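Local coordinates for putative uncharacterized protein (Leishmania major, PDB 3M3I) that is of unknown function but belongs to the DUF985 family of the cupin superfamily and forms an assembly of two beta-barrel chains, at residues G36-E41 / P69-H74; S45-D50 / R57-T62; N51-R56 / R77-E82; D90-H95 / F156-A161; V96-P101 / T149-A154. All blocks are in the same frame, centred on the assembly; numbering follows the deposited sequence.

Contact 1 of 5, residues G36-E41 / P69-H74; sequences GGYYSE and PESPSH
A loop-to-loop contact joins G36 and G37, just ahead of strand 38-44, to the loop at S71 and P72 that leads from strand 56-67 into the short strand 73-74. Its polar link is the amide of G37, which donates to S71 OG with an N-to-O separation of 2.9 Å; the N-H...O angle of 136° makes the bond distinctly bent. With OG anti to the serine N (chi1 -157°), the oxygen is carried across to accept from G37 N. The CB of the same serine lies obliquely against the ring of Y38, 3.8 Å from CE1, so one small residue meets both the backbone and the first aromatic side chain of the strand. Next to it the chains run very close: G36 CA comes within 3.3 Å of P72 O in a CA-H...O contact. G36, a glycine with positive phi (133°), lets the chains come this close. S73 turns its polar end to E35 OE2, and the backbone of H74 is bonded to E35, so the chain just before G36 is tied to strand 73-74 as well. Further along, Y38 rests on L66 and L30. The arrangement is a Gly-Gly loop, before strand 38-44, set against the loop that joins strands 56-67 and 73-74, consistent with connections at one end of a cupin-type beta barrel.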
# COMPACT_ATOMS: atom_id res chain seq x y z
N GLY A 36 17.77 -1.97 8.73
CA GLY A 36 18.18 -3.26 8.21
C GLY A 36 17.39 -3.47 6.94
O GLY A 36 16.67 -2.56 6.53
N GLY A 37 17.50 -4.63 6.32
CA GLY A 37 16.80 -4.90 5.08
C GLY A 37 17.11 -3.92 3.97
O GLY A 37 18.01 -3.12 4.10
N TYR A 38 16.34 -3.98 2.89
CA TYR A 38 16.64 -3.21 1.68
C TYR A 38 15.45 -2.31 1.29
O TYR A 38 14.31 -2.60 1.65
CB TYR A 38 17.04 -4.17 0.56
CG TYR A 38 18.22 -5.05 0.96
CD1 TYR A 38 18.03 -6.19 1.73
CD2 TYR A 38 19.52 -4.73 0.60
CE1 TYR A 38 19.10 -6.99 2.12
CE2 TYR A 38 20.60 -5.52 0.98
CZ TYR A 38 20.38 -6.66 1.75
OH TYR A 38 21.44 -7.46 2.14
N TYR A 39 15.70 -1.21 0.59
CA TYR A 39 14.63 -0.29 0.25
C TYR A 39 14.89 0.68 -0.90
O TYR A 39 16.00 0.82 -1.37
CB TYR A 39 14.22 0.50 1.49
CG TYR A 39 14.92 1.81 1.66
CD1 TYR A 39 14.20 3.00 1.71
CD2 TYR A 39 16.29 1.88 1.78
CE1 TYR A 39 14.84 4.21 1.86
CE2 TYR A 39 16.94 3.08 1.93
CZ TYR A 39 16.21 4.24 1.97
OH TYR A 39 16.84 5.44 2.14
N SER A 40 13.83 1.35 -1.35
CA SER A 40 13.97 2.55 -2.16
C SER A 40 12.72 3.41 -2.08
O SER A 40 11.62 2.89 -2.01
CB SER A 40 14.28 2.20 -3.61
OG SER A 40 13.21 1.49 -4.18
N GLU A 41 12.89 4.72 -2.09
CA GLU A 41 11.78 5.65 -2.19
C GLU A 41 11.11 5.50 -3.57
O GLU A 41 11.76 5.20 -4.56
CB GLU A 41 12.27 7.08 -1.95
CG GLU A 41 12.83 7.30 -0.54
CD GLU A 41 13.29 8.73 -0.26
OE1 GLU A 41 12.63 9.69 -0.74
OE2 GLU A 41 14.31 8.92 0.45
N PRO A 69 16.60 -13.29 5.88
CA PRO A 69 16.99 -13.82 7.19
C PRO A 69 18.30 -13.23 7.74
O PRO A 69 18.45 -13.10 8.95
CB PRO A 69 17.12 -15.33 6.94
CG PRO A 69 16.35 -15.58 5.70
CD PRO A 69 16.48 -14.35 4.87
N GLU A 70 19.22 -12.87 6.85
CA GLU A 70 20.49 -12.24 7.23
C GLU A 70 20.35 -10.72 7.43
O GLU A 70 21.25 -10.10 7.98
CB GLU A 70 21.57 -12.54 6.18
CG GLU A 70 21.99 -14.02 6.10
CD GLU A 70 23.29 -14.25 5.30
OE1 GLU A 70 23.85 -13.26 4.76
OE2 GLU A 70 23.77 -15.41 5.20
N SER A 71 19.23 -10.13 6.99
CA SER A 71 18.99 -8.69 7.12
C SER A 71 17.58 -8.33 7.63
O SER A 71 16.75 -7.80 6.89
CB SER A 71 19.27 -7.98 5.79
OG SER A 71 19.57 -6.61 6.01
N PRO A 72 17.30 -8.61 8.90
CA PRO A 72 16.04 -8.16 9.49
C PRO A 72 15.98 -6.65 9.68
O PRO A 72 17.01 -6.00 9.67
CB PRO A 72 16.04 -8.85 10.86
CG PRO A 72 17.47 -9.13 11.15
CD PRO A 72 18.12 -9.38 9.85
N SER A 73 14.78 -6.08 9.82
CA SER A 73 14.62 -4.68 10.20
C SER A 73 14.61 -4.64 11.72
O SER A 73 13.79 -5.29 12.34
CB SER A 73 13.32 -4.12 9.62
OG SER A 73 12.79 -3.03 10.37
N HIS A 74 15.52 -3.91 12.34
CA HIS A 74 15.67 -3.93 13.79
C HIS A 74 14.71 -2.96 14.44
O HIS A 74 14.21 -2.06 13.78
CB HIS A 74 17.10 -3.60 14.20
CG HIS A 74 18.10 -4.62 13.76
ND1 HIS A 74 18.64 -4.62 12.50
CD2 HIS A 74 18.64 -5.67 14.41
CE1 HIS A 74 19.48 -5.64 12.39
NE2 HIS A 74 19.49 -6.29 13.53

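Contact 2 of 5, residues S45-D50 / R57-T62; sequences SAHKVD and RHAYTT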
# COMPACT_ATOMS: atom_id res chain seq x y z
N SER A 45 3.93 12.42 -1.71
CA SER A 45 2.85 13.39 -1.94
C SER A 45 3.33 14.82 -2.22
O SER A 45 4.21 15.33 -1.54
CB SER A 45 1.90 13.43 -0.73
OG SER A 45 0.83 14.38 -0.91
N ALA A 46 2.72 15.46 -3.21
CA ALA A 46 2.95 16.87 -3.48
C ALA A 46 2.42 17.75 -2.34
O ALA A 46 2.95 18.83 -2.10
CB ALA A 46 2.30 17.26 -4.79
N HIS A 47 1.38 17.27 -1.66
CA HIS A 47 0.62 18.03 -0.66
C HIS A 47 1.16 17.77 0.74
O HIS A 47 1.34 16.62 1.14
CB HIS A 47 -0.85 17.63 -0.76
CG HIS A 47 -1.74 18.24 0.28
ND1 HIS A 47 -2.21 19.54 0.19
CD2 HIS A 47 -2.29 17.73 1.40
CE1 HIS A 47 -2.99 19.79 1.22
NE2 HIS A 47 -3.06 18.71 1.97
N LYS A 48 1.42 18.84 1.48
CA LYS A 48 1.96 18.76 2.84
C LYS A 48 0.86 18.91 3.90
O LYS A 48 -0.12 19.62 3.71
CB LYS A 48 3.01 19.86 3.05
CG LYS A 48 4.30 19.67 2.27
CD LYS A 48 5.47 20.30 3.02
CE LYS A 48 6.85 19.91 2.46
NZ LYS A 48 7.59 21.04 1.78
N VAL A 49 1.06 18.25 5.04
CA VAL A 49 0.09 18.26 6.13
C VAL A 49 0.84 18.38 7.45
O VAL A 49 2.07 18.24 7.47
CB VAL A 49 -0.79 16.95 6.12
CG1 VAL A 49 -1.45 16.78 4.80
CG2 VAL A 49 0.04 15.70 6.42
N ASP A 50 0.10 18.63 8.52
CA ASP A 50 0.64 18.59 9.88
C ASP A 50 0.51 17.17 10.44
O ASP A 50 -0.58 16.55 10.40
CB ASP A 50 -0.12 19.57 10.79
CG ASP A 50 0.26 21.04 10.55
OD1 ASP A 50 1.45 21.35 10.28
OD2 ASP A 50 -0.63 21.90 10.67
N ARG A 57 4.79 17.67 7.07
CA ARG A 57 5.22 16.44 6.43
C ARG A 57 4.42 16.26 5.16
O ARG A 57 3.37 16.89 4.99
CB ARG A 57 4.96 15.27 7.35
CG ARG A 57 5.73 15.31 8.67
CD ARG A 57 7.16 14.84 8.51
NE ARG A 57 7.89 14.95 9.78
CZ ARG A 57 8.54 16.04 10.19
NH1 ARG A 57 8.56 17.14 9.44
NH2 ARG A 57 9.16 16.04 11.37
N HIS A 58 4.92 15.45 4.24
CA HIS A 58 4.13 15.04 3.09
C HIS A 58 2.91 14.24 3.58
O HIS A 58 3.00 13.53 4.58
CB HIS A 58 4.98 14.16 2.15
CG HIS A 58 6.16 14.87 1.56
ND1 HIS A 58 7.43 14.79 2.09
CD2 HIS A 58 6.25 15.70 0.50
CE1 HIS A 58 8.25 15.53 1.37
NE2 HIS A 58 7.56 16.10 0.39
N ALA A 59 1.78 14.38 2.89
CA ALA A 59 0.59 13.60 3.22
C ALA A 59 0.98 12.14 3.44
O ALA A 59 0.66 11.56 4.47
CB ALA A 59 -0.47 13.69 2.13
N TYR A 60 1.67 11.58 2.45
CA TYR A 60 2.20 10.22 2.52
C TYR A 60 3.54 10.15 1.82
O TYR A 60 3.88 11.01 1.01
CB TYR A 60 1.24 9.23 1.87
CG TYR A 60 1.13 9.40 0.38
CD1 TYR A 60 1.91 8.66 -0.49
CD2 TYR A 60 0.26 10.33 -0.17
CE1 TYR A 60 1.82 8.83 -1.85
CE2 TYR A 60 0.17 10.50 -1.55
CZ TYR A 60 0.96 9.75 -2.38
OH TYR A 60 0.88 9.92 -3.74
N THR A 61 4.29 9.11 2.14
CA THR A 61 5.51 8.73 1.46
C THR A 61 5.42 7.23 1.33
O THR A 61 4.84 6.58 2.20
CB THR A 61 6.77 9.13 2.27
OG1 THR A 61 6.71 8.56 3.57
CG2 THR A 61 6.89 10.65 2.41
N THR A 62 5.94 6.66 0.24
CA THR A 62 5.90 5.20 0.04
C THR A 62 7.28 4.66 -0.29
O THR A 62 8.16 5.41 -0.72
CB THR A 62 4.93 4.74 -1.10
OG1 THR A 62 5.63 4.76 -2.35
CG2 THR A 62 3.68 5.62 -1.19
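Two backbone bonds pair V49 with R57: V49 N reaches R57 O at 2.7 Å, and R57 N returns to V49 O at 2.8 Å, both nearly straight. A third bond, A59 N to H47 O at 2.9 Å, extends the ladder past the non-hydrogen-bonded pair of K48 and H58. This is an antiparallel beta hairpin, formed by strand 48-50 and the start of strand 56-67. Beyond it the chain bends away, yet S45 N still donates to Y60 O at 3.1 Å. S45 OG, set opposite its backbone N (chi1 179°), accepts from H47 N in an ST turn that shapes this bend, and it also lies 3.4 Å from A59 CB. The backbone of S45 sits over one face of the Y60 ring, with its N 4.0 Å above the centre, while S45 CB approaches CE2 and CD2. On the opposite strand, the H58 ring brings CD2, at its edge, to S45 O at 2.9 Å. Both methyls of V49 lie near A59, CG2 being 3.9 Å from A59 CA, and P180 packs on this valine too. The guanidinium of R57 forms a salt bridge with D186 through NE. The second subunit meets the hairpin directly: H47 NE2 bonds to D50 O of the second subunit, and Y60 OH to D81 of that chain.

Contact 3 of 5, residues N51-R56 / R77-E82; sequences NEEGNR and RLCSDE
E52 and E53 reach from a turn toward C79 and S80, with the E52 carboxylate meeting the serine hydroxyl: OE1 lies 3.0 Å from S80 OG. S80 OG also has a weak bond to P180 O, and the bond to E52 is not settled. E52 bends at its second torsion (chi2 83°), which brings the carboxylate toward C79 O and S80 OG; E52 OE1 and C79 O, 3.3 Å apart, are two acceptors and make no bond. The other oxygen, OE2, accepts a hydrogen bond from a water at 2.7 Å, and that water accepts from D81 N at 2.9 Å, bridging the turn to the backbone at D81. A second water donates to S80 OG and is weakly bound by N51 ND2. The C79 sulfur faces two side chains of the turn, with SG 3.7 Å from N51 ND2 and 3.5 Å from E53 OE1. The turn is organised by N51, whose OD1 accepts from E53 N at 3.0 Å and from N55 N at 2.7 Å. These donors come from opposite faces of the amide plane, so the side-chain oxygen is gripped from both sides. Outside the two segments, P180 packs against N51 and E52, and D81 OD1 bonds to Y60 OH of the second subunit. N51 thus forms an Asx turn within a type I beta turn, N51 to G54, closing the hairpin between strands 48-50 and 56-67.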
# COMPACT_ATOMS: atom_id res chain seq x y z
N ASN A 51 1.61 16.63 10.95
CA ASN A 51 1.60 15.30 11.52
C ASN A 51 1.07 15.26 12.98
O ASN A 51 0.59 16.26 13.51
CB ASN A 51 3.01 14.68 11.41
CG ASN A 51 3.98 15.35 12.33
OD1 ASN A 51 3.62 16.31 13.01
ND2 ASN A 51 5.22 14.85 12.37
N GLU A 52 1.17 14.11 13.64
CA GLU A 52 0.68 13.96 15.01
C GLU A 52 1.37 14.90 16.02
O GLU A 52 0.82 15.13 17.08
CB GLU A 52 0.84 12.51 15.49
CG GLU A 52 -0.07 11.49 14.80
CD GLU A 52 0.45 10.98 13.45
OE1 GLU A 52 1.39 11.60 12.88
OE2 GLU A 52 -0.10 9.98 12.96
N GLU A 53 2.55 15.41 15.68
CA GLU A 53 3.35 16.25 16.61
C GLU A 53 3.45 17.71 16.18
O GLU A 53 4.22 18.46 16.76
CB GLU A 53 4.76 15.67 16.76
CG GLU A 53 4.85 14.38 17.58
CD GLU A 53 6.19 13.62 17.38
OE1 GLU A 53 6.83 13.77 16.29
OE2 GLU A 53 6.59 12.87 18.31
N GLY A 54 2.68 18.12 15.18
CA GLY A 54 2.65 19.52 14.76
C GLY A 54 3.46 19.86 13.52
O GLY A 54 3.27 20.92 12.93
N ASN A 55 4.34 18.95 13.10
CA ASN A 55 5.32 19.22 12.06
C ASN A 55 4.80 19.03 10.63
O ASN A 55 3.99 18.15 10.37
CB ASN A 55 6.53 18.31 12.27
CG ASN A 55 7.14 18.45 13.65
OD1 ASN A 55 7.27 19.56 14.18
ND2 ASN A 55 7.54 17.33 14.24
N ARG A 56 5.31 19.84 9.71
CA ARG A 56 4.95 19.73 8.30
C ARG A 56 5.62 18.53 7.66
O ARG A 56 6.85 18.38 7.70
CB ARG A 56 5.32 20.99 7.52
CG ARG A 56 4.66 22.26 8.05
CD ARG A 56 3.16 22.24 7.90
NE ARG A 56 2.74 22.47 6.52
CZ ARG A 56 1.48 22.48 6.11
NH1 ARG A 56 0.50 22.26 6.98
NH2 ARG A 56 1.18 22.69 4.84
N ARG A 77 11.15 3.13 15.82
CA ARG A 77 9.88 3.76 16.11
C ARG A 77 9.64 4.96 15.19
O ARG A 77 10.58 5.69 14.85
CB ARG A 77 9.81 4.15 17.58
CG ARG A 77 8.53 4.84 18.01
CD ARG A 77 8.78 5.77 19.15
NE ARG A 77 8.83 5.08 20.43
CZ ARG A 77 9.59 5.44 21.47
NH1 ARG A 77 10.42 6.47 21.40
NH2 ARG A 77 9.52 4.74 22.58
N LEU A 78 8.38 5.14 14.79
CA LEU A 78 7.96 6.25 13.96
C LEU A 78 7.00 7.07 14.79
O LEU A 78 6.78 6.77 15.95
CB LEU A 78 7.28 5.74 12.68
CG LEU A 78 8.15 4.92 11.71
CD1 LEU A 78 7.32 4.16 10.70
CD2 LEU A 78 9.16 5.80 10.99
N CYS A 79 6.46 8.13 14.22
CA CYS A 79 5.39 8.87 14.90
C CYS A 79 4.09 8.89 14.09
O CYS A 79 3.09 9.39 14.56
CB CYS A 79 5.86 10.29 15.26
SG CYS A 79 5.42 11.52 14.07
N SER A 80 4.11 8.33 12.88
CA SER A 80 2.90 8.12 12.09
C SER A 80 2.71 6.63 11.81
O SER A 80 3.64 5.85 11.96
CB SER A 80 3.01 8.90 10.78
OG SER A 80 3.29 10.26 11.03
N ASP A 81 1.49 6.25 11.40
CA ASP A 81 1.17 4.87 11.03
C ASP A 81 1.96 4.46 9.80
O ASP A 81 2.21 5.28 8.92
CB ASP A 81 -0.31 4.72 10.64
CG ASP A 81 -1.27 5.00 11.78
OD1 ASP A 81 -2.45 5.24 11.47
OD2 ASP A 81 -0.86 4.99 12.96
N GLU A 82 2.30 3.18 9.72
CA GLU A 82 2.93 2.63 8.54
C GLU A 82 2.21 1.36 8.08
O GLU A 82 2.08 0.39 8.83
CB GLU A 82 4.39 2.34 8.82
CG GLU A 82 5.12 1.79 7.61
CD GLU A 82 6.59 1.55 7.86
OE1 GLU A 82 6.94 1.03 8.95
OE2 GLU A 82 7.38 1.87 6.96
O HOH W 1 4.97 12.18 10.14
O HOH W 2 -0.75 8.14 11.09

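Contact 4 of 5, residues D90-H95 / F156-A161; sequences DPLQLH and FGSSVA
The imidazole of H95 meets strand 156-159 at its edge: NE2 lies 3.0 Å from S159 OG in a hydrogen bond whose direction is open, and G157 O also lies near the ring plane, beside CD2. S158 CA approaches the same ring obliquely. S159 OG, tucked between its backbone N and carbonyl carbon (chi1 69°), is thereby turned to the imidazole. At the other end of the ring, ND1 has a weak bond to Y131 OH, so both ring nitrogens have hydroxyl partners. The F156 ring turns away from strand 92-95 toward W84 and H76, leaving only its CB against H95 O at 3.4 Å. The backbones form a regular antiparallel ladder of the five-stranded sheet of the cupin fold; the axes of segments 92-95 and 156-159 approach to 4.6 Å, with their directions 157° apart. Q93 and S159 exchange two backbone bonds, each 2.9 Å between N and O, and H95 N donates to G157 O almost straight, at 179°. The reciprocal bond from G157 N to H95 O completes a second hydrogen-bonded pair. L94 and S158 form the non-hydrogen-bonded pair between them; here the leucine's CD2 comes near S158 CB on the side facing W84 and F65. L92 CD2 reaches this same serine CB. Where the strands part, D90 CB packs at 3.7 Å on V160 CG1, their side chains crossing at about a right angle. A water bridges P91 O to A161 N, and the D90 carboxylate turns to the amides of Q168, A169 and G170.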
# COMPACT_ATOMS: atom_id res chain seq x y z
N ASP A 90 8.41 -15.11 0.71
CA ASP A 90 7.88 -15.53 2.00
C ASP A 90 7.04 -14.46 2.74
O ASP A 90 7.18 -13.24 2.48
CB ASP A 90 9.03 -15.93 2.93
CG ASP A 90 9.83 -17.12 2.42
OD1 ASP A 90 9.23 -18.14 1.97
OD2 ASP A 90 11.07 -17.04 2.48
N PRO A 91 6.18 -14.92 3.68
CA PRO A 91 5.56 -14.00 4.62
C PRO A 91 6.58 -13.23 5.42
O PRO A 91 7.63 -13.77 5.78
CB PRO A 91 4.78 -14.92 5.57
CG PRO A 91 5.22 -16.28 5.28
CD PRO A 91 5.66 -16.28 3.85
N LEU A 92 6.25 -11.99 5.72
CA LEU A 92 7.07 -11.11 6.52
C LEU A 92 6.52 -11.14 7.95
O LEU A 92 5.33 -10.85 8.17
CB LEU A 92 6.97 -9.69 5.96
CG LEU A 92 8.07 -8.68 6.27
CD1 LEU A 92 9.12 -8.70 5.17
CD2 LEU A 92 7.46 -7.31 6.38
N GLN A 93 7.35 -11.51 8.91
CA GLN A 93 6.93 -11.50 10.30
C GLN A 93 7.24 -10.15 10.91
O GLN A 93 8.40 -9.75 10.98
CB GLN A 93 7.59 -12.62 11.10
CG GLN A 93 6.99 -12.76 12.48
CD GLN A 93 7.59 -13.90 13.27
OE1 GLN A 93 7.94 -14.93 12.72
NE2 GLN A 93 7.67 -13.72 14.57
N LEU A 94 6.18 -9.46 11.31
CA LEU A 94 6.27 -8.16 11.92
C LEU A 94 6.22 -8.37 13.43
O LEU A 94 5.35 -9.10 13.92
CB LEU A 94 5.10 -7.28 11.49
CG LEU A 94 5.23 -6.48 10.21
CD1 LEU A 94 3.87 -5.93 9.80
CD2 LEU A 94 6.21 -5.34 10.45
N HIS A 95 7.14 -7.73 14.13
CA HIS A 95 7.22 -7.82 15.58
C HIS A 95 6.83 -6.46 16.12
O HIS A 95 7.64 -5.54 16.08
CB HIS A 95 8.66 -8.15 16.00
CG HIS A 95 9.18 -9.44 15.43
ND1 HIS A 95 9.55 -10.51 16.21
CD2 HIS A 95 9.40 -9.81 14.15
CE1 HIS A 95 9.97 -11.49 15.43
NE2 HIS A 95 9.88 -11.09 14.18
N PHE A 156 8.73 -1.43 16.73
CA PHE A 156 8.52 -2.56 15.83
C PHE A 156 9.69 -2.89 14.89
O PHE A 156 10.56 -2.05 14.63
CB PHE A 156 7.27 -2.32 14.99
CG PHE A 156 7.41 -1.23 13.97
CD1 PHE A 156 7.54 0.08 14.35
CD2 PHE A 156 7.36 -1.51 12.62
CE1 PHE A 156 7.65 1.08 13.42
CE2 PHE A 156 7.46 -0.51 11.69
CZ PHE A 156 7.60 0.78 12.09
N GLY A 157 9.69 -4.12 14.37
CA GLY A 157 10.75 -4.57 13.46
C GLY A 157 10.23 -5.69 12.59
O GLY A 157 9.09 -6.07 12.74
N SER A 158 11.05 -6.22 11.68
CA SER A 158 10.61 -7.31 10.84
C SER A 158 11.68 -8.37 10.58
O SER A 158 12.87 -8.09 10.71
CB SER A 158 10.02 -6.78 9.52
OG SER A 158 11.02 -6.41 8.60
N SER A 159 11.24 -9.59 10.25
CA SER A 159 12.14 -10.70 9.97
C SER A 159 11.50 -11.72 9.05
O SER A 159 10.27 -11.73 8.86
CB SER A 159 12.59 -11.39 11.27
OG SER A 159 11.53 -12.08 11.88
N VAL A 160 12.33 -12.59 8.48
CA VAL A 160 11.87 -13.69 7.64
C VAL A 160 12.52 -14.98 8.11
O VAL A 160 13.71 -14.99 8.43
CB VAL A 160 12.23 -13.47 6.16
CG1 VAL A 160 11.53 -14.52 5.29
CG2 VAL A 160 11.87 -12.06 5.72
N ALA A 161 11.73 -16.05 8.15
CA ALA A 161 12.19 -17.36 8.63
C ALA A 161 13.18 -17.99 7.65
O ALA A 161 13.05 -17.83 6.43
CB ALA A 161 10.99 -18.30 8.86
O HOH W 3 8.70 -15.80 7.17

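Contact 5 of 5, residues V96-P101 / T149-A154; sequences VILKDP and TVPGGA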
# COMPACT_ATOMS: atom_id res chain seq x y z
N VAL A 96 5.61 -6.32 16.61
CA VAL A 96 5.05 -5.02 16.96
C VAL A 96 4.80 -4.90 18.47
O VAL A 96 3.97 -5.61 19.02
CB VAL A 96 3.71 -4.78 16.22
CG1 VAL A 96 3.16 -3.40 16.52
CG2 VAL A 96 3.89 -4.94 14.71
N ILE A 97 5.52 -4.00 19.15
CA ILE A 97 5.20 -3.68 20.53
C ILE A 97 4.40 -2.37 20.50
O ILE A 97 4.91 -1.35 20.10
CB ILE A 97 6.44 -3.50 21.43
CG1 ILE A 97 7.42 -4.67 21.26
CG2 ILE A 97 6.01 -3.36 22.88
CD1 ILE A 97 8.85 -4.35 21.66
N LEU A 98 3.13 -2.42 20.88
CA LEU A 98 2.25 -1.25 20.78
C LEU A 98 2.47 -0.36 21.98
O LEU A 98 2.69 -0.86 23.07
CB LEU A 98 0.78 -1.67 20.74
CG LEU A 98 0.35 -2.70 19.69
CD1 LEU A 98 -1.06 -3.17 20.01
CD2 LEU A 98 0.41 -2.12 18.28
N LYS A 99 2.38 0.95 21.79
CA LYS A 99 2.41 1.92 22.90
C LYS A 99 1.17 1.78 23.77
O LYS A 99 1.25 1.83 24.99
CB LYS A 99 2.51 3.34 22.36
CG LYS A 99 2.89 4.38 23.38
CD LYS A 99 3.17 5.70 22.69
CE LYS A 99 3.79 6.73 23.62
NZ LYS A 99 4.31 7.92 22.87
N ASP A 100 0.01 1.64 23.13
CA ASP A 100 -1.20 1.11 23.77
C ASP A 100 -1.84 0.16 22.76
O ASP A 100 -1.53 0.26 21.57
CB ASP A 100 -2.20 2.21 24.12
CG ASP A 100 -1.55 3.48 24.61
OD1 ASP A 100 -1.51 3.70 25.84
OD2 ASP A 100 -1.09 4.27 23.76
N PRO A 101 -2.72 -0.75 23.21
CA PRO A 101 -3.56 -1.54 22.28
C PRO A 101 -4.23 -0.70 21.16
O PRO A 101 -5.45 -0.53 21.14
CB PRO A 101 -4.60 -2.15 23.20
CG PRO A 101 -3.85 -2.35 24.50
CD PRO A 101 -2.85 -1.22 24.60
N THR A 149 -1.26 -2.48 9.24
CA THR A 149 -0.83 -1.14 9.62
C THR A 149 -0.22 -1.11 11.02
O THR A 149 -0.88 -1.48 11.98
CB THR A 149 -2.00 -0.14 9.56
OG1 THR A 149 -2.42 0.02 8.21
CG2 THR A 149 -1.59 1.23 10.09
N VAL A 150 1.03 -0.66 11.10
CA VAL A 150 1.74 -0.56 12.37
C VAL A 150 1.42 0.81 12.94
O VAL A 150 1.74 1.81 12.31
CB VAL A 150 3.27 -0.72 12.17
CG1 VAL A 150 4.00 -0.60 13.50
CG2 VAL A 150 3.58 -2.06 11.52
N PRO A 151 0.74 0.87 14.10
CA PRO A 151 0.32 2.20 14.55
C PRO A 151 1.51 3.06 14.94
O PRO A 151 2.50 2.54 15.47
CB PRO A 151 -0.57 1.90 15.76
CG PRO A 151 -0.97 0.46 15.61
CD PRO A 151 0.23 -0.18 14.99
N GLY A 152 1.42 4.36 14.66
CA GLY A 152 2.42 5.32 15.11
C GLY A 152 2.65 5.20 16.61
O GLY A 152 1.72 5.07 17.39
N GLY A 153 3.91 5.22 17.00
CA GLY A 153 4.29 5.12 18.40
C GLY A 153 4.68 3.72 18.79
O GLY A 153 5.19 3.51 19.87
N ALA A 154 4.43 2.75 17.91
CA ALA A 154 4.83 1.37 18.17
C ALA A 154 6.34 1.20 18.01
O ALA A 154 6.94 1.78 17.11
CB ALA A 154 4.09 0.40 17.25
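The end of strand 92-98 runs past the turn that follows strand 147-150, and the nearest CA pair is L98 and A154, 4.5 Å apart. P151 to A154 form a type II beta turn, closed by A154 N donating to P151 O at 3.1 Å. G153, a glycine, holds its third position with a positive phi of 98°, as expected for a type II turn. The turn brings A154 alongside strand 96-98: I97 O lies 3.3 Å from A154 CA, and the alanine methyl is close to the same oxygen. The side-chain contacts are apolar. CG1 of V96, placed opposite its backbone N (chi1 -177°), meets A154 CB at 4.0 Å and V150 CG1 at 4.2 Å, touching the end of strand 147-150 and the last residue of the turn. L98 leans its CD2 methyl on the P151 ring, 3.8 Å from CD, the two side chains lying at a slant to each other; V130 and R132 adjoin this leucine as well. Toward the surface, K99 lays its CB and CD along the carbonyl of G153, with CB 3.7 Å from G153 O, an oxygen that accepts from Y128 OH. Around the turn, D81 OD2 takes the amide of G152, and F156 packs on V150. The contact thus joins the two sheets of the cupin sandwich, where a type II turn carries the chain from strand 147-150 of one sheet into strand 155-159 of the other.

Contacts 4 and 5 share strand 92-98 and touch, with centres 15 Å apart; the segments of contact 5 lie within the chain interval spanned by contact 4. Contacts 1 and 4, with centres 10 Å apart, meet where S73 N approaches S158 O. At the other end of the fold, the centres of contacts 2 and 3 are 11 Å apart, their segments alternating along the chain, and both touch the second subunit. Contact 3 meets contact 5 through the pairing of strands 81-87 and 147-150. Contacts 2 and 4, centres 27 Å apart, do not touch. Contact 4 thus builds the five-stranded sheet and contact 5 ties it to the other sheet, while contacts 2 and 3 lie at the interface with the second subunit.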